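Local coordinates for secreted protein ASP-2 (Necator americanus, PDB 1U53) that is a secreted hookworm protein of the CAP superfamily, related to plant pathogenesis-related-1 proteins and studied as a vaccine antigen, with its molecular activity not firmly established, at residues S30-Q35 and P45-M50; A107-L112 and G133-M138. All blocks are in the same frame, centred on the assembly; numbering follows the deposited sequence.

Interaction 1 (S30-Q35 and P45-M50)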
ATOM      1  N   SER A  30       9.163  -7.631   4.131  1.00 11.51           N
ATOM      2  CA  SER A  30       9.282  -7.836   5.596  1.00 12.12           C
ATOM      3  C   SER A  30       8.150  -8.676   6.170  1.00 12.13           C
ATOM      4  O   SER A  30       8.382  -9.570   6.963  1.00 12.84           O
ATOM      5  CB  SER A  30       9.369  -6.512   6.350  1.00 14.73           C
ATOM      6  OG  SER A  30       8.121  -5.843   6.514  1.00 22.49           O
ATOM      7  N   VAL A  31       6.910  -8.379   5.790  1.00 10.94           N
ATOM      8  CA  VAL A  31       5.787  -9.164   6.282  1.00 12.30           C
ATOM      9  C   VAL A  31       5.936 -10.615   5.800  1.00 12.12           C
ATOM     10  O   VAL A  31       5.817 -11.551   6.590  1.00 12.23           O
ATOM     11  CB  VAL A  31       4.444  -8.562   5.782  1.00 12.99           C
ATOM     12  CG1 VAL A  31       3.283  -9.554   6.010  1.00 12.59           C
ATOM     13  CG2 VAL A  31       4.243  -7.216   6.429  1.00 11.81           C
ATOM     14  N   ALA A  32       6.169 -10.810   4.510  1.00 11.79           N
ATOM     15  CA  ALA A  32       6.230 -12.153   3.926  1.00 12.53           C
ATOM     16  C   ALA A  32       7.302 -13.027   4.572  1.00 11.95           C
ATOM     17  O   ALA A  32       7.106 -14.244   4.764  1.00 14.90           O
ATOM     18  CB  ALA A  32       6.405 -12.060   2.396  1.00 12.06           C
ATOM     19  N   LEU A  33       8.422 -12.437   4.966  1.00 12.07           N
ATOM     20  CA  LEU A  33       9.522 -13.200   5.543  1.00 13.40           C
ATOM     21  C   LEU A  33       9.356 -13.454   7.034  1.00 16.07           C
ATOM     22  O   LEU A  33      10.230 -14.086   7.688  1.00 16.03           O
ATOM     23  CB  LEU A  33      10.804 -12.376   5.331  1.00 13.32           C
ATOM     24  CG  LEU A  33      11.285 -12.218   3.889  1.00 12.66           C
ATOM     25  CD1 LEU A  33      12.475 -11.253   3.795  1.00 14.44           C
ATOM     26  CD2 LEU A  33      11.695 -13.570   3.325  1.00 14.23           C
ATOM     27  N   GLY A  34       8.265 -12.935   7.607  1.00 13.89           N
ATOM     28  CA  GLY A  34       7.992 -13.095   9.030  1.00 13.99           C
ATOM     29  C   GLY A  34       8.689 -12.128   9.953  1.00 14.55           C
ATOM     30  O   GLY A  34       8.859 -12.424  11.137  1.00 14.63           O
ATOM     31  N   GLN A  35       9.098 -10.979   9.403  1.00 12.20           N
ATOM     32  CA  GLN A  35       9.986 -10.060  10.117  1.00 12.75           C
ATOM     33  C   GLN A  35       9.249  -8.833  10.658  1.00 14.17           C
ATOM     34  O   GLN A  35       9.860  -7.978  11.280  1.00 14.43           O
ATOM     35  CB  GLN A  35      11.062  -9.550   9.164  1.00 16.39           C
ATOM     36  CG  GLN A  35      11.962 -10.649   8.621  1.00 19.11           C
ATOM     37  CD  GLN A  35      13.034 -10.076   7.736  1.00 20.52           C
ATOM     38  OE1 GLN A  35      12.967  -8.927   7.368  1.00 23.12           O
ATOM     39  NE2 GLN A  35      13.997 -10.878   7.363  1.00 24.36           N
ATOM     40  N   PRO A  45       2.227 -13.300  10.329  1.00 13.23           N
ATOM     41  CA  PRO A  45       2.660 -14.575   9.740  1.00 13.04           C
ATOM     42  C   PRO A  45       3.365 -14.487   8.405  1.00 12.99           C
ATOM     43  O   PRO A  45       3.074 -13.598   7.613  1.00 13.57           O
ATOM     44  CB  PRO A  45       1.350 -15.355   9.523  1.00 14.61           C
ATOM     45  CG  PRO A  45       0.250 -14.412   9.771  1.00 15.64           C
ATOM     46  CD  PRO A  45       0.771 -13.207  10.512  1.00 12.82           C
ATOM     47  N   LYS A  46       4.199 -15.489   8.127  1.00 13.82           N
ATOM     48  CA  LYS A  46       4.871 -15.552   6.824  1.00 14.15           C
ATOM     49  C   LYS A  46       3.845 -15.781   5.737  1.00 13.63           C
ATOM     50  O   LYS A  46       2.798 -16.419   5.964  1.00 13.61           O
ATOM     51  CB  LYS A  46       5.933 -16.660   6.774  1.00 13.13           C
ATOM     52  CG  LYS A  46       7.050 -16.411   7.792  1.00 14.57           C
ATOM     53  CD  LYS A  46       8.032 -17.607   7.866  1.00 17.27           C
ATOM     54  CE  LYS A  46       9.133 -17.296   8.898  1.00 20.51           C
ATOM     55  NZ  LYS A  46      10.109 -18.407   9.012  1.00 25.76           N
ATOM     56  N   ALA A  47       4.173 -15.277   4.550  1.00 11.41           N
ATOM     57  CA  ALA A  47       3.247 -15.270   3.414  1.00 11.67           C
ATOM     58  C   ALA A  47       3.813 -16.225   2.390  1.00 13.21           C
ATOM     59  O   ALA A  47       5.004 -16.097   2.033  1.00 12.47           O
ATOM     60  CB  ALA A  47       3.141 -13.871   2.815  1.00 13.71           C
ATOM     61  N   ALA A  48       2.954 -17.089   1.846  1.00 13.42           N
ATOM     62  CA  ALA A  48       3.412 -18.147   0.923  1.00 14.51           C
ATOM     63  C   ALA A  48       3.631 -17.658  -0.507  1.00 16.27           C
ATOM     64  O   ALA A  48       4.327 -18.322  -1.291  1.00 14.93           O
ATOM     65  CB  ALA A  48       2.383 -19.293   0.892  1.00 16.02           C
ATOM     66  N   LYS A  49       2.994 -16.543  -0.869  1.00 14.62           N
ATOM     67  CA  LYS A  49       3.028 -16.052  -2.260  1.00 16.79           C
ATOM     68  C   LYS A  49       2.718 -14.558  -2.330  1.00 14.25           C
ATOM     69  O   LYS A  49       1.794 -14.099  -3.062  1.00 15.82           O
ATOM     70  CB  LYS A  49       2.093 -16.852  -3.175  1.00 17.45           C
ATOM     71  CG  LYS A  49       0.626 -16.887  -2.774  1.00 21.31           C
ATOM     72  CD  LYS A  49      -0.183 -17.795  -3.763  1.00 21.78           C
ATOM     73  CE  LYS A  49      -0.173 -17.214  -5.174  1.00 25.26           C
ATOM     74  NZ  LYS A  49      -1.064 -18.071  -6.112  1.00 26.52           N
ATOM     75  N   MET A  50       3.456 -13.780  -1.534  1.00 12.17           N
ATOM     76  CA  MET A  50       3.253 -12.330  -1.569  1.00 12.51           C
ATOM     77  C   MET A  50       3.815 -11.770  -2.883  1.00 12.85           C
ATOM     78  O   MET A  50       5.014 -11.936  -3.193  1.00 14.56           O
ATOM     79  CB  MET A  50       3.984 -11.721  -0.367  1.00 12.98           C
ATOM     80  CG  MET A  50       3.879 -10.222  -0.274  1.00 14.25           C
ATOM     81  SD  MET A  50       2.226  -9.628   0.155  1.00 12.62           S
ATOM     82  CE  MET A  50       2.115 -10.042   1.900  1.00 13.35           C
TER

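Interaction 2 (A107-L112 and G133-M138)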
ATOM      1  N   ALA A 107       2.959   5.663   7.949  1.00 11.50           N
ATOM      2  CA  ALA A 107       1.725   5.836   8.739  1.00 11.45           C
ATOM      3  C   ALA A 107       0.746   4.706   8.455  1.00 13.35           C
ATOM      4  O   ALA A 107       0.046   4.216   9.345  1.00 14.76           O
ATOM      5  CB  ALA A 107       1.055   7.178   8.400  1.00 12.90           C
ATOM      6  N   TRP A 108       0.673   4.333   7.182  1.00 12.14           N
ATOM      7  CA  TRP A 108      -0.238   3.248   6.780  1.00 10.96           C
ATOM      8  C   TRP A 108       0.246   1.933   7.344  1.00 10.97           C
ATOM      9  O   TRP A 108      -0.522   1.165   7.940  1.00 11.76           O
ATOM     10  CB  TRP A 108      -0.347   3.152   5.258  1.00 11.77           C
ATOM     11  CG  TRP A 108      -0.974   4.401   4.626  1.00 10.64           C
ATOM     12  CD1 TRP A 108      -1.890   5.255   5.192  1.00  9.94           C
ATOM     13  CD2 TRP A 108      -0.729   4.885   3.304  1.00  9.58           C
ATOM     14  NE1 TRP A 108      -2.196   6.280   4.302  1.00 10.66           N
ATOM     15  CE2 TRP A 108      -1.476   6.076   3.148  1.00  9.39           C
ATOM     16  CE3 TRP A 108       0.111   4.450   2.242  1.00 10.68           C
ATOM     17  CZ2 TRP A 108      -1.480   6.795   1.958  1.00  9.33           C
ATOM     18  CZ3 TRP A 108       0.114   5.183   1.059  1.00 10.77           C
ATOM     19  CH2 TRP A 108      -0.668   6.370   0.947  1.00 10.03           C
ATOM     20  N   PHE A 109       1.516   1.637   7.101  1.00 10.32           N
ATOM     21  CA  PHE A 109       2.060   0.355   7.533  1.00 10.52           C
ATOM     22  C   PHE A 109       2.074   0.253   9.043  1.00 12.07           C
ATOM     23  O   PHE A 109       1.946  -0.842   9.584  1.00 12.94           O
ATOM     24  CB  PHE A 109       3.455   0.187   6.971  1.00 10.82           C
ATOM     25  CG  PHE A 109       4.012  -1.184   7.227  1.00 10.50           C
ATOM     26  CD1 PHE A 109       3.690  -2.244   6.368  1.00 10.26           C
ATOM     27  CD2 PHE A 109       4.829  -1.411   8.323  1.00 11.36           C
ATOM     28  CE1 PHE A 109       4.203  -3.511   6.603  1.00 13.22           C
ATOM     29  CE2 PHE A 109       5.319  -2.696   8.574  1.00 10.37           C
ATOM     30  CZ  PHE A 109       5.017  -3.731   7.722  1.00 10.52           C
ATOM     31  N   GLY A 110       2.180   1.394   9.721  1.00 13.22           N
ATOM     32  CA  GLY A 110       2.312   1.399  11.183  1.00 14.14           C
ATOM     33  C   GLY A 110       1.102   0.884  11.940  1.00 14.13           C
ATOM     34  O   GLY A 110       1.228   0.546  13.112  1.00 15.77           O
ATOM     35  N   GLU A 111      -0.039   0.762  11.249  1.00 11.76           N
ATOM     36  CA  GLU A 111      -1.273   0.159  11.808  1.00 11.93           C
ATOM     37  C   GLU A 111      -1.012  -1.255  12.351  1.00 13.30           C
ATOM     38  O   GLU A 111      -1.619  -1.650  13.352  1.00 14.12           O
ATOM     39  CB  GLU A 111      -2.377   0.180  10.739  1.00 12.43           C
ATOM     40  CG  GLU A 111      -2.794   1.628  10.479  1.00 12.74           C
ATOM     41  CD  GLU A 111      -3.855   1.794   9.431  1.00 16.12           C
ATOM     42  OE1 GLU A 111      -4.113   0.821   8.684  1.00 16.05           O
ATOM     43  OE2 GLU A 111      -4.437   2.933   9.377  1.00 14.93           O
ATOM     44  N   LEU A 112      -0.126  -2.023  11.694  1.00 11.68           N
ATOM     45  CA  LEU A 112       0.113  -3.405  12.146  1.00 10.96           C
ATOM     46  C   LEU A 112       0.731  -3.377  13.550  1.00 11.78           C
ATOM     47  O   LEU A 112       0.227  -4.046  14.450  1.00 12.90           O
ATOM     48  CB  LEU A 112       1.073  -4.118  11.170  1.00 11.17           C
ATOM     49  CG  LEU A 112       1.585  -5.505  11.624  1.00 12.88           C
ATOM     50  CD1 LEU A 112       0.428  -6.515  11.773  1.00 12.03           C
ATOM     51  CD2 LEU A 112       2.674  -5.974  10.618  1.00 11.60           C
ATOM     52  N   GLY A 133      -7.008  -0.904   8.011  1.00 13.98           N
ATOM     53  CA  GLY A 133      -7.309  -1.064   6.607  1.00 12.98           C
ATOM     54  C   GLY A 133      -6.314  -0.415   5.652  1.00 13.24           C
ATOM     55  O   GLY A 133      -6.265  -0.756   4.467  1.00 13.37           O
ATOM     56  N   HIS A 134      -5.490   0.497   6.149  1.00 12.18           N
ATOM     57  CA  HIS A 134      -4.454   1.029   5.255  1.00 12.24           C
ATOM     58  C   HIS A 134      -3.315   0.014   5.153  1.00 11.22           C
ATOM     59  O   HIS A 134      -2.790  -0.232   4.077  1.00 10.25           O
ATOM     60  CB  HIS A 134      -3.910   2.375   5.739  1.00 16.15           C
ATOM     61  CG  HIS A 134      -4.958   3.427   5.917  1.00 19.06           C
ATOM     62  ND1 HIS A 134      -5.437   3.789   7.161  1.00 21.70           N
ATOM     63  CD2 HIS A 134      -5.615   4.196   5.019  1.00 21.59           C
ATOM     64  CE1 HIS A 134      -6.347   4.742   7.016  1.00 22.84           C
ATOM     65  NE2 HIS A 134      -6.484   4.995   5.725  1.00 22.89           N
ATOM     66  N   TYR A 135      -2.871  -0.546   6.280  1.00 10.06           N
ATOM     67  CA  TYR A 135      -1.916  -1.648   6.252  1.00  9.48           C
ATOM     68  C   TYR A 135      -2.358  -2.825   5.402  1.00 10.57           C
ATOM     69  O   TYR A 135      -1.569  -3.313   4.568  1.00  9.78           O
ATOM     70  CB  TYR A 135      -1.616  -2.120   7.705  1.00 10.48           C
ATOM     71  CG  TYR A 135      -0.952  -3.487   7.750  1.00  9.37           C
ATOM     72  CD1 TYR A 135       0.385  -3.635   7.461  1.00 10.53           C
ATOM     73  CD2 TYR A 135      -1.700  -4.633   8.028  1.00 10.54           C
ATOM     74  CE1 TYR A 135       0.996  -4.875   7.490  1.00  8.90           C
ATOM     75  CE2 TYR A 135      -1.097  -5.884   8.053  1.00 11.07           C
ATOM     76  CZ  TYR A 135       0.233  -5.987   7.765  1.00 10.40           C
ATOM     77  OH  TYR A 135       0.831  -7.211   7.781  1.00 11.59           O
ATOM     78  N   THR A 136      -3.591  -3.286   5.591  1.00 11.07           N
ATOM     79  CA  THR A 136      -4.016  -4.511   4.891  1.00 11.76           C
ATOM     80  C   THR A 136      -4.028  -4.274   3.375  1.00 10.43           C
ATOM     81  O   THR A 136      -3.799  -5.192   2.598  1.00 10.88           O
ATOM     82  CB  THR A 136      -5.405  -5.007   5.370  1.00 11.37           C
ATOM     83  OG1 THR A 136      -6.365  -3.952   5.196  1.00 13.10           O
ATOM     84  CG2 THR A 136      -5.348  -5.376   6.810  1.00 10.52           C
ATOM     85  N   GLN A 137      -4.319  -3.039   2.940  1.00 11.90           N
ATOM     86  CA  GLN A 137      -4.207  -2.774   1.514  1.00 11.21           C
ATOM     87  C   GLN A 137      -2.731  -2.784   1.033  1.00 10.97           C
ATOM     88  O   GLN A 137      -2.424  -3.287  -0.035  1.00 11.80           O
ATOM     89  CB  GLN A 137      -4.957  -1.481   1.124  1.00 11.64           C
ATOM     90  CG  GLN A 137      -4.810  -1.107  -0.342  1.00 11.10           C
ATOM     91  CD  GLN A 137      -5.388  -2.157  -1.338  1.00 12.61           C
ATOM     92  OE1 GLN A 137      -4.672  -3.088  -1.808  1.00 15.44           O
ATOM     93  NE2 GLN A 137      -6.647  -1.969  -1.714  1.00 11.44           N
ATOM     94  N   MET A 138      -1.807  -2.260   1.851  1.00  9.10           N
ATOM     95  CA  MET A 138      -0.428  -2.233   1.400  1.00  9.67           C
ATOM     96  C   MET A 138       0.081  -3.659   1.184  1.00 11.33           C
ATOM     97  O   MET A 138       0.899  -3.877   0.301  1.00 12.24           O
ATOM     98  CB  MET A 138       0.483  -1.571   2.443  1.00 11.41           C
ATOM     99  CG  MET A 138       0.362  -0.065   2.419  1.00 10.56           C
ATOM    100  SD  MET A 138       1.533   0.703   3.598  1.00 12.20           S
ATOM    101  CE  MET A 138       3.051   0.520   2.625  1.00 10.62           C
TER

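Interaction 1 (S30-Q35 and P45-M50)
A Schellman motif closes helix 14-32, and the loop segment 45-50, with Lys-46 and Ala-47, lies against it. Gly-34 is the first residue to leave helical geometry, with phi at 83°, and the last turn is closed by Gln-35 N bonding to Ser-30 O at 2.9 Å and by Gly-34 N bonding to Val-31 O. One hydrogen bond ties the loop to this turn: Ala-47 N donates to Ala-32 O at 3.1 Å, nearly straight at 163°, in the carbonyl plane and on a lone pair. Ala-32 O also has a bent CA-H...O contact with Lys-46 CA at 3.3 Å. Lys-46 then runs extended alongside the turn. Lys-46 CG rests 3.7 Å from Gly-34 CA, and further out Lys-46 CE passes 3.6 Å from Leu-33 O, so the aliphatic chain does the touching.

On the buried flank, small side chains permit close approach. Ala-32 CB meets Ala-47 CB at 3.8 Å and Met-50 CB at 3.7 Å. Met-50 CG lies anti to the backbone N (chi1 179°), and bends at the next two torsions carry Met-50 CE to 4.3 Å from Val-31 CG1.

Beyond the pair, Tyr-175 packs on Val-31 and Ala-47 and hydrogen-bonds Pro-45 O, while backbone bonds join Lys-46 to Gly-178, Ala-48 to Glu-176 and Met-50 to Cys-194. The contact thus sits between the C-terminal segments and, through Val-31 and Ser-30 on Phe-109, helix 97-109.

Interaction 2 (A107-L112 and G133-M138)
Tyr-135 and Leu-112 form the middle of the apolar packing: Leu-112 CB stands over one face of the Tyr-135 phenol ring, 3.8 Å from its centroid and close to the ring normal, as a CH-pi contact. Phe-109 lies beside Tyr-135, the two side chains pointing the same way, in an offset edge-to-face pair with planes at 70°. The tyrosine edge is turned to the phenylalanine face, and the nearest atoms are Phe-109 CE1 and Tyr-135 CE1 at 3.6 Å. One turn further along helix 133-138, Met-138 bends at its last torsion, and Met-138 SD comes 3.5 Å from Trp-108 CB, near the plane of the indole.

Toward the polar side, Trp-108 CD1 is 3.6 Å from His-134 CB, and the indole and imidazole planes are near parallel but slid apart, with little overlap. Trp-108 NE1 bonds to Ile-87 O.

At the polar edge, Glu-111 extends beyond CG (chi2 179°) and uses both carboxylate oxygens. His-134 ND1 donates to Glu-111 OE2 at 2.6 Å and 169°, on the syn side and within the imidazole plane. Glu-111 OE1 takes Tyr-135 N at 3.0 Å, from above the carboxylate plane, and His-134 N weakly. Two good bonds and one weak one hold the carboxylate against the first turn of helix 133-138. This helix carries the GHYTQ signature of the CAP family, and the His-134–Glu-111 pair is consistent with the histidine and glutamate lining the central cleft in CAP relatives.

How the interactions relate
Both interactions lie within the CAP domain and share a boundary: Val-31 CG2, from interaction 1, packs 3.7 Å from Tyr-135 OH and equally close to Phe-109 CE1 of interaction 2. Their centres are about 15 Å apart. Interaction 2, its centre about 7 Å from the centre of the chain, joins helices 97-109 and 111-115, near where they meet, to helix 133-138; it buries 482 Å² through aromatic, leucine and methionine side chains together with a carboxylate. Interaction 1, its centre about 15 Å from that of the chain, buries 290 Å² where helix 14-32 meets a loop; its one hydrogen bond is backbone to backbone, its apolar contacts are mostly alanine and methionine, and an exposed lysine runs along the outside of the turn.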